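Local coordinates for LanC-like protein GCR2 (Arabidopsis thaliana, PDB 3T33), which binds zinc and may play a role in abscisic acid signalling in plants, at residues 58-63 and 89-94; 79-84 and 387-392; 136-141 and 182-187; 335-340 and 393-398. One frame throughout, in Å; residues are numbered along the deposited sequence.

Contact 1 of 4, residues 58-63 and 89-94; sequences SIKDKV and YLLFKS
Lys60 lies against Leu90, Leu91 and Ser94 with nearly the whole length of its chain and covers the largest area of this contact. Its CA is 3.9 Å from Leu90 CD2, and that same methyl touches Lys60 CG at 4.1 Å, so the root of the lysine rests on one branch of the leucine. Farther out, Lys60 CD comes within 4.4 Å of Leu91 CD2 and 3.5 Å of Ser94 OG. A bend at chi3 (90°) then turns the tip along the serine, leaving NZ 3.4 Å from Ser94 OG. The polar end is settled by a third residue: Lys60 NZ forms a salt bridge with OD1 of Asp103, while Ser94 OG hydrogen-bonds to OD2 of the same side chain. One carboxylate thus takes both an ammonium and a hydroxyl at the end of the apolar seam. One turn along, Val63 meets Leu90 again, its CB 4.2 Å from CD2, so that methyl sits between two successive turns of helix 45-69. The segments meet mainly through the lysine's methylenes on Leu90 and Leu91, with Val63 adding an apolar touch, and all five touching residues are buried. The short axes run roughly antiparallel (147°), 10.8 Å apart at their closest, a spacing bridged by the long lysine and leucine chains. In the fold, outer helix 45-69 backs onto inner helix 84-98; Ile59 turns to helix 392-402, Leu91 reaches helix 101-118, and Tyr89 and Phe92 pack on helix 130-144.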
loop_
_atom_site.group_PDB
_atom_site.type_symbol
_atom_site.label_atom_id
_atom_site.label_comp_id
_atom_site.label_asym_id
_atom_site.label_seq_id
_atom_site.Cartn_x
_atom_site.Cartn_y
_atom_site.Cartn_z
ATOM N N SER A 58 -1.104 8.177 19.310
ATOM C CA SER A 58 -2.476 8.401 19.728
ATOM C C SER A 58 -3.432 7.763 18.775
ATOM O O SER A 58 -4.359 7.176 19.257
ATOM C CB SER A 58 -2.875 9.863 19.921
ATOM O OG SER A 58 -1.738 10.679 20.202
ATOM N N ILE A 59 -3.260 7.889 17.446
ATOM C CA ILE A 59 -4.185 7.160 16.512
ATOM C C ILE A 59 -4.165 5.635 16.815
ATOM O O ILE A 59 -5.206 5.029 17.026
ATOM C CB ILE A 59 -3.929 7.461 15.013
ATOM C CG1 ILE A 59 -4.083 8.952 14.751
ATOM C CG2 ILE A 59 -4.852 6.633 14.032
ATOM C CD1 ILE A 59 -3.443 9.365 13.400
ATOM N N LYS A 60 -2.970 5.052 16.829
ATOM C CA LYS A 60 -2.816 3.630 17.108
ATOM C C LYS A 60 -3.613 3.225 18.342
ATOM O O LYS A 60 -4.361 2.248 18.316
ATOM C CB LYS A 60 -1.339 3.279 17.296
ATOM C CG LYS A 60 -1.091 1.831 17.687
ATOM C CD LYS A 60 0.345 1.619 18.138
ATOM C CE LYS A 60 0.496 1.849 19.633
ATOM N NZ LYS A 60 1.659 1.111 20.195
ATOM N N ASP A 61 -3.449 3.983 19.421
ATOM C CA ASP A 61 -4.159 3.709 20.664
ATOM C C ASP A 61 -5.668 3.756 20.454
ATOM O O ASP A 61 -6.397 2.875 20.907
ATOM C CB ASP A 61 -3.748 4.707 21.748
ATOM C CG ASP A 61 -2.450 4.323 22.432
ATOM O OD1 ASP A 61 -1.793 3.367 21.968
ATOM O OD2 ASP A 61 -2.087 4.977 23.431
ATOM N N LYS A 62 -6.131 4.792 19.760
ATOM C CA LYS A 62 -7.553 4.952 19.480
ATOM C C LYS A 62 -8.089 3.764 18.689
ATOM O O LYS A 62 -9.178 3.262 18.966
ATOM C CB LYS A 62 -7.805 6.251 18.713
ATOM C CG LYS A 62 -9.237 6.422 18.235
ATOM C CD LYS A 62 -10.211 6.435 19.402
ATOM C CE LYS A 62 -11.478 7.201 19.056
ATOM N NZ LYS A 62 -12.613 6.829 19.944
ATOM N N VAL A 63 -7.317 3.320 17.702
ATOM C CA VAL A 63 -7.708 2.187 16.876
ATOM C C VAL A 63 -7.783 0.880 17.694
ATOM O O VAL A 63 -8.726 0.148 17.544
ATOM C CB VAL A 63 -6.759 1.999 15.645
ATOM C CG1 VAL A 63 -7.131 0.697 14.877
ATOM C CG2 VAL A 63 -6.872 3.178 14.710
ATOM N N TYR A 89 -1.766 -5.639 12.126
ATOM C CA TYR A 89 -0.679 -5.189 11.260
ATOM C C TYR A 89 -0.150 -3.837 11.677
ATOM O O TYR A 89 1.040 -3.579 11.668
ATOM C CB TYR A 89 -1.129 -5.215 9.767
ATOM C CG TYR A 89 0.026 -5.348 8.814
ATOM C CD1 TYR A 89 1.177 -6.074 9.129
ATOM C CD2 TYR A 89 0.016 -4.652 7.614
ATOM C CE1 TYR A 89 2.269 -6.129 8.223
ATOM C CE2 TYR A 89 1.065 -4.707 6.734
ATOM C CZ TYR A 89 2.176 -5.446 7.012
ATOM O OH TYR A 89 3.176 -5.408 6.029
ATOM N N LEU A 90 -1.048 -2.976 12.073
ATOM C CA LEU A 90 -0.651 -1.655 12.575
ATOM C C LEU A 90 0.236 -1.823 13.830
ATOM O O LEU A 90 1.219 -1.076 14.034
ATOM C CB LEU A 90 -1.894 -0.816 12.848
ATOM C CG LEU A 90 -1.579 0.495 13.642
ATOM C CD1 LEU A 90 -0.636 1.436 12.858
ATOM C CD2 LEU A 90 -2.909 1.214 14.040
ATOM N N LEU A 91 -0.118 -2.820 14.666
ATOM C CA LEU A 91 0.606 -3.136 15.897
ATOM C C LEU A 91 1.941 -3.713 15.590
ATOM O O LEU A 91 2.952 -3.411 16.271
ATOM C CB LEU A 91 -0.229 -4.098 16.772
ATOM C CG LEU A 91 -1.271 -3.328 17.591
ATOM C CD1 LEU A 91 -2.292 -4.286 18.096
ATOM C CD2 LEU A 91 -0.577 -2.651 18.768
ATOM N N PHE A 92 1.956 -4.581 14.580
ATOM C CA PHE A 92 3.226 -5.078 14.035
ATOM C C PHE A 92 4.170 -3.926 13.506
ATOM O O PHE A 92 5.351 -3.899 13.812
ATOM C CB PHE A 92 2.982 -6.137 12.940
ATOM C CG PHE A 92 4.241 -6.822 12.496
ATOM C CD1 PHE A 92 4.917 -7.674 13.350
ATOM C CD2 PHE A 92 4.779 -6.582 11.250
ATOM C CE1 PHE A 92 6.130 -8.272 12.973
ATOM C CE2 PHE A 92 6.007 -7.177 10.866
ATOM C CZ PHE A 92 6.660 -8.044 11.749
ATOM N N LYS A 93 3.645 -3.017 12.704
ATOM C CA LYS A 93 4.417 -1.895 12.195
ATOM C C LYS A 93 4.953 -1.042 13.371
ATOM O O LYS A 93 6.089 -0.535 13.357
ATOM C CB LYS A 93 3.487 -1.036 11.354
ATOM C CG LYS A 93 4.101 0.251 10.929
ATOM C CD LYS A 93 4.676 0.189 9.509
ATOM C CE LYS A 93 6.095 0.046 9.514
ATOM N NZ LYS A 93 6.579 -0.289 8.133
ATOM N N SER A 94 4.144 -0.904 14.395
ATOM C CA SER A 94 4.541 -0.156 15.568
ATOM C C SER A 94 5.620 -0.868 16.336
ATOM O O SER A 94 6.544 -0.260 16.874
ATOM C CB SER A 94 3.345 0.020 16.472
ATOM O OG SER A 94 3.727 0.805 17.573
#

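Contact 2 of 4, residues 79-84 and 387-392; sequences NLYTGV and SLFEGI
Leu80, Leu388 and Phe389 form the apolar centre between these two loops. Leu80 CG lies 3.9 Å from Leu388 CD1, and its CD2 branch reaches the ring atom CE1 of Phe389 at 3.8 Å. Next to them, Phe389 CB sits over one face of the Tyr81 ring, 3.7 Å from the ring centroid, a CH-pi contact. The two aromatic planes are only 23° apart, yet the rings are slid so far past each other that they barely overlap; it is chiefly the CB that lies over the tyrosine face. Backbone polar groups come next. Phe389 N donates to Tyr81 O at 3.0 Å with an N-H...O angle of 151°. A water ties the loops a second time, accepting from Leu388 N at 2.7 Å and donating to Leu80 O and Gly83 O. Within residues 79-84, Asn79 OD1 takes N-H groups from both Thr82 and Gly83, an Asx motif that holds the turn in shape. At the polar edge, Glu390 runs extended beyond CG (chi2 179°), which carries OE2 to the rim of Tyr81, 3.8 Å from CE1, and OE1 to 3.6 Å from Thr82 CG2. Glu390 OE1 also accepts from Arg384 N, and Thr82 OG1 hydrogen-bonds to Asp77 OD1. Tyr81 stands about 4 Å from the zinc ion at nearest side-chain atoms, and Phe389 shares a backbone hydrogen bond with the zinc ligand Cys333. Apolar packing, one direct backbone bond and a water bridge are consistent with the loop pair helping to hold Tyr81 beside the metal.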
loop_
_atom_site.group_PDB
_atom_site.type_symbol
_atom_site.label_atom_id
_atom_site.label_comp_id
_atom_site.label_asym_id
_atom_site.label_seq_id
_atom_site.Cartn_x
_atom_site.Cartn_y
_atom_site.Cartn_z
ATOM N N ASN A 79 -10.324 -9.642 8.257
ATOM C CA ASN A 79 -9.312 -9.370 7.264
ATOM C C ASN A 79 -8.471 -8.114 7.453
ATOM O O ASN A 79 -8.725 -7.339 8.339
ATOM C CB ASN A 79 -9.866 -9.507 5.852
ATOM C CG ASN A 79 -10.592 -8.295 5.377
ATOM O OD1 ASN A 79 -10.613 -7.291 6.024
ATOM N ND2 ASN A 79 -11.206 -8.404 4.232
ATOM N N LEU A 80 -7.459 -7.941 6.614
ATOM C CA LEU A 80 -6.514 -6.816 6.809
ATOM C C LEU A 80 -7.173 -5.502 6.450
ATOM O O LEU A 80 -6.959 -4.464 7.112
ATOM C CB LEU A 80 -5.245 -7.031 5.974
ATOM C CG LEU A 80 -4.096 -6.074 6.222
ATOM C CD1 LEU A 80 -3.308 -6.451 7.488
ATOM C CD2 LEU A 80 -3.159 -5.988 4.971
ATOM N N TYR A 81 -8.008 -5.602 5.414
ATOM C CA TYR A 81 -8.573 -4.485 4.654
ATOM C C TYR A 81 -9.495 -3.661 5.507
ATOM O O TYR A 81 -9.318 -2.424 5.599
ATOM C CB TYR A 81 -9.372 -5.026 3.450
ATOM C CG TYR A 81 -9.815 -3.932 2.532
ATOM C CD1 TYR A 81 -11.040 -3.334 2.685
ATOM C CD2 TYR A 81 -8.965 -3.459 1.532
ATOM C CE1 TYR A 81 -11.405 -2.300 1.875
ATOM C CE2 TYR A 81 -9.318 -2.458 0.729
ATOM C CZ TYR A 81 -10.517 -1.867 0.905
ATOM O OH TYR A 81 -10.861 -0.875 0.068
ATOM N N THR A 82 -10.471 -4.318 6.152
ATOM C CA THR A 82 -11.357 -3.611 7.072
ATOM C C THR A 82 -11.454 -4.248 8.466
ATOM O O THR A 82 -11.983 -3.655 9.390
ATOM C CB THR A 82 -12.781 -3.372 6.480
ATOM O OG1 THR A 82 -13.307 -4.589 5.908
ATOM C CG2 THR A 82 -12.730 -2.323 5.412
ATOM N N GLY A 83 -10.941 -5.446 8.632
ATOM C CA GLY A 83 -11.170 -6.153 9.887
ATOM C C GLY A 83 -10.020 -6.046 10.865
ATOM O O GLY A 83 -9.150 -5.113 10.789
ATOM N N VAL A 84 -9.946 -7.030 11.741
ATOM C CA VAL A 84 -9.134 -6.898 12.906
ATOM C C VAL A 84 -7.658 -7.161 12.603
ATOM O O VAL A 84 -6.781 -6.709 13.318
ATOM C CB VAL A 84 -9.710 -7.776 14.063
ATOM C CG1 VAL A 84 -8.697 -7.907 15.198
ATOM C CG2 VAL A 84 -11.017 -7.159 14.551
ATOM N N SER A 387 -10.443 1.118 10.327
ATOM C CA SER A 387 -9.748 0.098 9.576
ATOM C C SER A 387 -8.362 0.550 9.037
ATOM O O SER A 387 -8.039 1.757 8.973
ATOM C CB SER A 387 -10.624 -0.343 8.416
ATOM O OG SER A 387 -10.929 0.743 7.558
ATOM N N LEU A 388 -7.562 -0.428 8.639
ATOM C CA LEU A 388 -6.334 -0.183 7.981
ATOM C C LEU A 388 -6.558 0.477 6.599
ATOM O O LEU A 388 -5.954 1.522 6.313
ATOM C CB LEU A 388 -5.591 -1.489 7.838
ATOM C CG LEU A 388 -4.054 -1.519 8.023
ATOM C CD1 LEU A 388 -3.361 -2.253 6.869
ATOM C CD2 LEU A 388 -3.388 -0.149 8.297
ATOM N N PHE A 389 -7.412 -0.098 5.731
ATOM C CA PHE A 389 -7.527 0.419 4.358
ATOM C C PHE A 389 -8.478 1.579 4.107
ATOM O O PHE A 389 -8.402 2.225 3.075
ATOM C CB PHE A 389 -7.684 -0.690 3.324
ATOM C CG PHE A 389 -6.362 -1.344 2.915
ATOM C CD1 PHE A 389 -5.637 -2.115 3.818
ATOM C CD2 PHE A 389 -5.861 -1.187 1.618
ATOM C CE1 PHE A 389 -4.396 -2.672 3.456
ATOM C CE2 PHE A 389 -4.647 -1.769 1.230
ATOM C CZ PHE A 389 -3.888 -2.507 2.163
ATOM N N GLU A 390 -9.308 1.924 5.072
ATOM C CA GLU A 390 -10.317 2.945 4.841
ATOM C C GLU A 390 -10.252 4.000 5.898
ATOM O O GLU A 390 -10.507 5.183 5.614
ATOM C CB GLU A 390 -11.709 2.349 4.888
ATOM C CG GLU A 390 -12.080 1.540 3.658
ATOM C CD GLU A 390 -13.503 0.911 3.718
ATOM O OE1 GLU A 390 -14.139 0.910 4.819
ATOM O OE2 GLU A 390 -13.961 0.415 2.645
ATOM N N GLY A 391 -9.978 3.571 7.128
ATOM C CA GLY A 391 -10.013 4.505 8.260
ATOM C C GLY A 391 -8.647 5.006 8.741
ATOM O O GLY A 391 -7.651 5.007 7.974
ATOM N N ILE A 392 -8.600 5.404 10.011
ATOM C CA ILE A 392 -7.454 6.108 10.508
ATOM C C ILE A 392 -6.357 5.138 10.866
ATOM O O ILE A 392 -5.227 5.547 11.123
ATOM C CB ILE A 392 -7.762 7.052 11.725
ATOM C CG1 ILE A 392 -8.292 6.283 12.946
ATOM C CG2 ILE A 392 -8.723 8.097 11.331
ATOM C CD1 ILE A 392 -8.503 7.133 14.177
HETATM O O HOH W 1 -8.431 -3.028 8.787
#

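Contact 3 of 4, residues 136-141 and 182-187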
loop_
_atom_site.group_PDB
_atom_site.type_symbol
_atom_site.label_atom_id
_atom_site.label_comp_id
_atom_site.label_asym_id
_atom_site.label_seq_id
_atom_site.Cartn_x
_atom_site.Cartn_y
_atom_site.Cartn_z
ATOM N N LEU A 136 1.010 -13.060 8.585
ATOM C CA LEU A 136 1.359 -12.182 9.695
ATOM C C LEU A 136 1.579 -13.017 10.938
ATOM O O LEU A 136 2.500 -12.826 11.697
ATOM C CB LEU A 136 0.242 -11.187 9.977
ATOM C CG LEU A 136 0.535 -9.782 10.508
ATOM C CD1 LEU A 136 -0.622 -9.075 11.244
ATOM C CD2 LEU A 136 1.892 -9.553 11.166
ATOM N N GLY A 137 0.719 -13.976 11.161
ATOM C CA GLY A 137 0.870 -14.843 12.334
ATOM C C GLY A 137 2.262 -15.398 12.365
ATOM O O GLY A 137 2.927 -15.315 13.399
ATOM N N ALA A 138 2.696 -15.986 11.236
ATOM C CA ALA A 138 3.972 -16.677 11.169
ATOM C C ALA A 138 5.163 -15.709 11.328
ATOM O O ALA A 138 6.157 -16.042 11.910
ATOM C CB ALA A 138 4.102 -17.455 9.809
ATOM N N VAL A 139 5.019 -14.494 10.817
ATOM C CA VAL A 139 6.107 -13.513 10.886
ATOM C C VAL A 139 6.191 -12.973 12.315
ATOM O O VAL A 139 7.255 -12.937 12.913
ATOM C CB VAL A 139 5.941 -12.414 9.782
ATOM C CG1 VAL A 139 6.933 -11.287 10.017
ATOM C CG2 VAL A 139 6.166 -13.032 8.364
ATOM N N ALA A 140 5.045 -12.596 12.872
ATOM C CA ALA A 140 4.978 -12.101 14.252
ATOM C C ALA A 140 5.525 -13.136 15.231
ATOM O O ALA A 140 6.284 -12.773 16.099
ATOM C CB ALA A 140 3.584 -11.638 14.617
ATOM N N ALA A 141 5.206 -14.420 15.031
ATOM C CA ALA A 141 5.762 -15.530 15.855
ATOM C C ALA A 141 7.259 -15.720 15.734
ATOM O O ALA A 141 7.933 -16.046 16.707
ATOM C CB ALA A 141 5.030 -16.881 15.572
ATOM N N LEU A 182 5.283 -14.317 -1.186
ATOM C CA LEU A 182 6.498 -13.487 -1.288
ATOM C C LEU A 182 6.767 -12.779 0.033
ATOM O O LEU A 182 7.830 -12.834 0.531
ATOM C CB LEU A 182 6.350 -12.502 -2.400
ATOM C CG LEU A 182 6.255 -13.165 -3.786
ATOM C CD1 LEU A 182 5.768 -12.201 -4.822
ATOM C CD2 LEU A 182 7.634 -13.821 -4.190
ATOM N N PHE A 183 5.735 -12.242 0.648
ATOM C CA PHE A 183 5.855 -11.565 1.911
ATOM C C PHE A 183 6.361 -12.500 3.022
ATOM O O PHE A 183 7.312 -12.186 3.750
ATOM C CB PHE A 183 4.476 -10.998 2.281
ATOM C CG PHE A 183 4.382 -10.486 3.691
ATOM C CD1 PHE A 183 4.087 -11.363 4.743
ATOM C CD2 PHE A 183 4.575 -9.106 3.973
ATOM C CE1 PHE A 183 3.978 -10.894 6.108
ATOM C CE2 PHE A 183 4.431 -8.608 5.322
ATOM C CZ PHE A 183 4.128 -9.500 6.392
ATOM N N LEU A 184 5.748 -13.665 3.131
ATOM C CA LEU A 184 6.173 -14.632 4.114
ATOM C C LEU A 184 7.636 -15.032 3.929
ATOM O O LEU A 184 8.439 -15.036 4.911
ATOM C CB LEU A 184 5.279 -15.866 4.089
ATOM C CG LEU A 184 5.638 -16.884 5.158
ATOM C CD1 LEU A 184 5.685 -16.263 6.535
ATOM C CD2 LEU A 184 4.654 -18.076 5.168
ATOM N N ASN A 185 7.998 -15.364 2.690
ATOM C CA ASN A 185 9.377 -15.826 2.397
ATOM C C ASN A 185 10.455 -14.730 2.650
ATOM O O ASN A 185 11.497 -14.985 3.235
ATOM C CB ASN A 185 9.472 -16.422 0.955
ATOM C CG ASN A 185 8.865 -17.909 0.852
ATOM O OD1 ASN A 185 8.275 -18.448 1.796
ATOM N ND2 ASN A 185 9.058 -18.536 -0.276
ATOM N N LYS A 186 10.192 -13.532 2.172
ATOM C CA LYS A 186 11.102 -12.405 2.355
ATOM C C LYS A 186 11.390 -12.184 3.855
ATOM O O LYS A 186 12.549 -12.140 4.267
ATOM C CB LYS A 186 10.440 -11.167 1.713
ATOM C CG LYS A 186 11.031 -9.805 2.098
ATOM C CD LYS A 186 11.986 -9.276 1.009
ATOM C CE LYS A 186 12.083 -7.730 0.984
ATOM N NZ LYS A 186 12.364 -7.217 -0.409
ATOM N N HIS A 187 10.335 -12.104 4.659
ATOM C CA HIS A 187 10.430 -11.856 6.071
ATOM C C HIS A 187 11.087 -12.940 6.890
ATOM O O HIS A 187 11.931 -12.624 7.753
ATOM C CB HIS A 187 9.061 -11.530 6.664
ATOM C CG HIS A 187 8.592 -10.138 6.365
ATOM N ND1 HIS A 187 8.458 -9.176 7.343
ATOM C CD2 HIS A 187 8.271 -9.531 5.192
ATOM C CE1 HIS A 187 8.046 -8.044 6.793
ATOM N NE2 HIS A 187 7.920 -8.234 5.492
#
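Val139 is the bump of this contact, and Phe183, Leu184 and His187 form the three-sided hollow that takes it. Its CG2 does most of the touching, lying 3.8 Å from Phe183 CE1, 3.7 Å from Leu184 CD1 and 3.7 Å from His187 CB. With CG1 anti to the backbone N (chi1 170°), this second branch comes obliquely to the imidazole and meets His187 ND1 at 3.7 Å. Two walls of the hollow pack on each other: Phe183 CZ stands over the centre of the His187 ring, 4.1 Å above its plane. A smaller bump, Ala138 CB, meets Leu184 CD1 at 3.8 Å, so Leu184 CD1 lies against both Ala138 and Val139. The short axes run almost parallel, at 10°, and 9.8 Å apart at their closest; these are adjacent inner helices. Phe92 of helix 84-98 and Leu154 of helix 147-158 close in from the neighbouring helices, touching Val139 and Leu184 respectively. Since no hydrogen bond crosses between the segments, their cohesion comes from shape and burial of hydrocarbon, with His187 contributing its CB and the ND1 part of its ring.

Contact 4 of 4, residues 335-340 and 393-398; sequences GISGNT and GGMAYM
Met398 meets Ser337 and Thr340 because its chain leaves with CG anti to the backbone N (chi1 -177°) and then folds back at chi2 and chi3, both -78°. That curl brings CG to 3.3 Å from Ser337 O and lays SD 3.7 Å from Thr340 CG2, the two side chains crossing at about a right angle. Thr340 is itself turned so that its methyl faces the sulfur while OG1 turns back to its own helix and donates to Ile336 O at 3.0 Å, from above the carbonyl plane; that oxygen also takes Thr340 N. Ser337 sits where the backbones come nearest, its CA 5.1 Å from the CA of Met395, and Ser337 CB is 3.8 Å from Gly394 O. Helices 336-340 and 393-398 run at 30° with axes 8.9 Å apart at their closest and share no hydrogen bond. Gly335 is the N-cap, immediately after the zinc ligands Cys333 and His334. This is side-by-side packing of roughly parallel inner helices, as in the alpha/alpha toroid of LanC-like proteins, close to the metal site, the Ser337 side chain about 12 Å from the zinc ion at nearest atoms.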
loop_
_atom_site.group_PDB
_atom_site.type_symbol
_atom_site.label_atom_id
_atom_site.label_comp_id
_atom_site.label_asym_id
_atom_site.label_seq_id
_atom_site.Cartn_x
_atom_site.Cartn_y
_atom_site.Cartn_z
ATOM N N GLY A 335 -7.164 7.547 -0.518
ATOM C CA GLY A 335 -7.091 8.735 0.311
ATOM C C GLY A 335 -5.698 9.330 0.356
ATOM O O GLY A 335 -4.832 8.970 -0.441
ATOM N N ILE A 336 -5.481 10.246 1.295
ATOM C CA ILE A 336 -4.190 10.897 1.446
ATOM C C ILE A 336 -3.136 9.990 2.089
ATOM O O ILE A 336 -2.053 9.847 1.545
ATOM C CB ILE A 336 -4.322 12.239 2.186
ATOM C CG1 ILE A 336 -5.316 13.119 1.408
ATOM C CG2 ILE A 336 -2.939 12.920 2.313
ATOM C CD1 ILE A 336 -5.750 14.439 2.111
ATOM N N SER A 337 -3.428 9.287 3.181
ATOM C CA SER A 337 -2.390 8.411 3.759
ATOM C C SER A 337 -1.809 7.497 2.651
ATOM O O SER A 337 -0.598 7.247 2.601
ATOM C CB SER A 337 -2.907 7.591 4.953
ATOM O OG SER A 337 -3.579 8.381 5.943
ATOM N N GLY A 338 -2.669 7.020 1.741
ATOM C CA GLY A 338 -2.229 6.045 0.735
ATOM C C GLY A 338 -1.461 6.743 -0.364
ATOM O O GLY A 338 -0.408 6.249 -0.788
ATOM N N ASN A 339 -1.966 7.897 -0.823
ATOM C CA ASN A 339 -1.214 8.668 -1.837
ATOM C C ASN A 339 0.184 9.202 -1.368
ATOM O O ASN A 339 1.108 9.321 -2.170
ATOM C CB ASN A 339 -2.087 9.743 -2.440
ATOM C CG ASN A 339 -3.300 9.152 -3.165
ATOM O OD1 ASN A 339 -4.150 9.864 -3.617
ATOM N ND2 ASN A 339 -3.396 7.868 -3.212
ATOM N N THR A 340 0.358 9.415 -0.066
ATOM C CA THR A 340 1.665 9.732 0.461
ATOM C C THR A 340 2.764 8.777 -0.000
ATOM O O THR A 340 3.893 9.212 -0.305
ATOM C CB THR A 340 1.607 9.733 2.029
ATOM O OG1 THR A 340 0.684 10.737 2.384
ATOM C CG2 THR A 340 2.944 10.084 2.637
ATOM N N GLY A 393 -6.695 3.859 10.954
ATOM C CA GLY A 393 -5.651 2.803 11.096
ATOM C C GLY A 393 -4.522 3.023 10.076
ATOM O O GLY A 393 -3.351 2.898 10.400
ATOM N N GLY A 394 -4.873 3.368 8.840
ATOM C CA GLY A 394 -3.898 3.454 7.729
ATOM C C GLY A 394 -3.080 4.757 7.775
ATOM O O GLY A 394 -1.886 4.831 7.298
ATOM N N MET A 395 -3.703 5.765 8.348
ATOM C CA MET A 395 -3.021 7.073 8.632
ATOM C C MET A 395 -1.996 6.845 9.680
ATOM O O MET A 395 -0.867 7.261 9.506
ATOM C CB MET A 395 -4.013 8.115 9.117
ATOM C CG MET A 395 -3.427 9.522 9.236
ATOM S SD MET A 395 -4.658 10.695 9.796
ATOM C CE MET A 395 -3.610 12.087 10.242
ATOM N N ALA A 396 -2.343 6.144 10.768
ATOM C CA ALA A 396 -1.271 5.799 11.759
ATOM C C ALA A 396 -0.151 4.980 11.136
ATOM O O ALA A 396 1.009 5.138 11.488
ATOM C CB ALA A 396 -1.833 5.013 12.976
ATOM N N TYR A 397 -0.512 4.087 10.216
ATOM C CA TYR A 397 0.449 3.199 9.631
ATOM C C TYR A 397 1.435 4.023 8.785
ATOM O O TYR A 397 2.641 3.838 8.826
ATOM C CB TYR A 397 -0.312 2.165 8.763
ATOM C CG TYR A 397 0.577 1.058 8.285
ATOM C CD1 TYR A 397 1.492 1.254 7.221
ATOM C CD2 TYR A 397 0.511 -0.199 8.881
ATOM C CE1 TYR A 397 2.342 0.190 6.803
ATOM C CE2 TYR A 397 1.353 -1.243 8.476
ATOM C CZ TYR A 397 2.279 -1.049 7.463
ATOM O OH TYR A 397 3.096 -2.132 7.091
ATOM N N MET A 398 0.894 4.960 8.037
ATOM C CA MET A 398 1.689 5.801 7.159
ATOM C C MET A 398 2.593 6.690 8.045
ATOM O O MET A 398 3.813 6.838 7.788
ATOM C CB MET A 398 0.746 6.621 6.244
ATOM C CG MET A 398 1.449 7.507 5.211
ATOM S SD MET A 398 2.033 8.961 6.028
ATOM C CE MET A 398 0.505 9.865 6.138
#

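From the N terminus, contact 1 closes first, pairing outer helix 45-69 with inner helix 84-98. Contact 2 opens inside that loop at 79-84 and closes only at 387-392, so the two cross, and a loop in the N-terminal part of the chain is joined to one near its C terminus. Within the long loop of contact 2 lies contact 3, which ties helix 130-144 to helix 174-188 and follows contact 1 in series. Contact 4 opens at 335-340 and closes at 393-398, crossing contact 2. Leu388 touches Gly394, Tyr89 meets both Tyr397 and Phe183, and Phe92 touches Val139, so the inner helices pack continuously from contact 4 through contact 1 to contact 3.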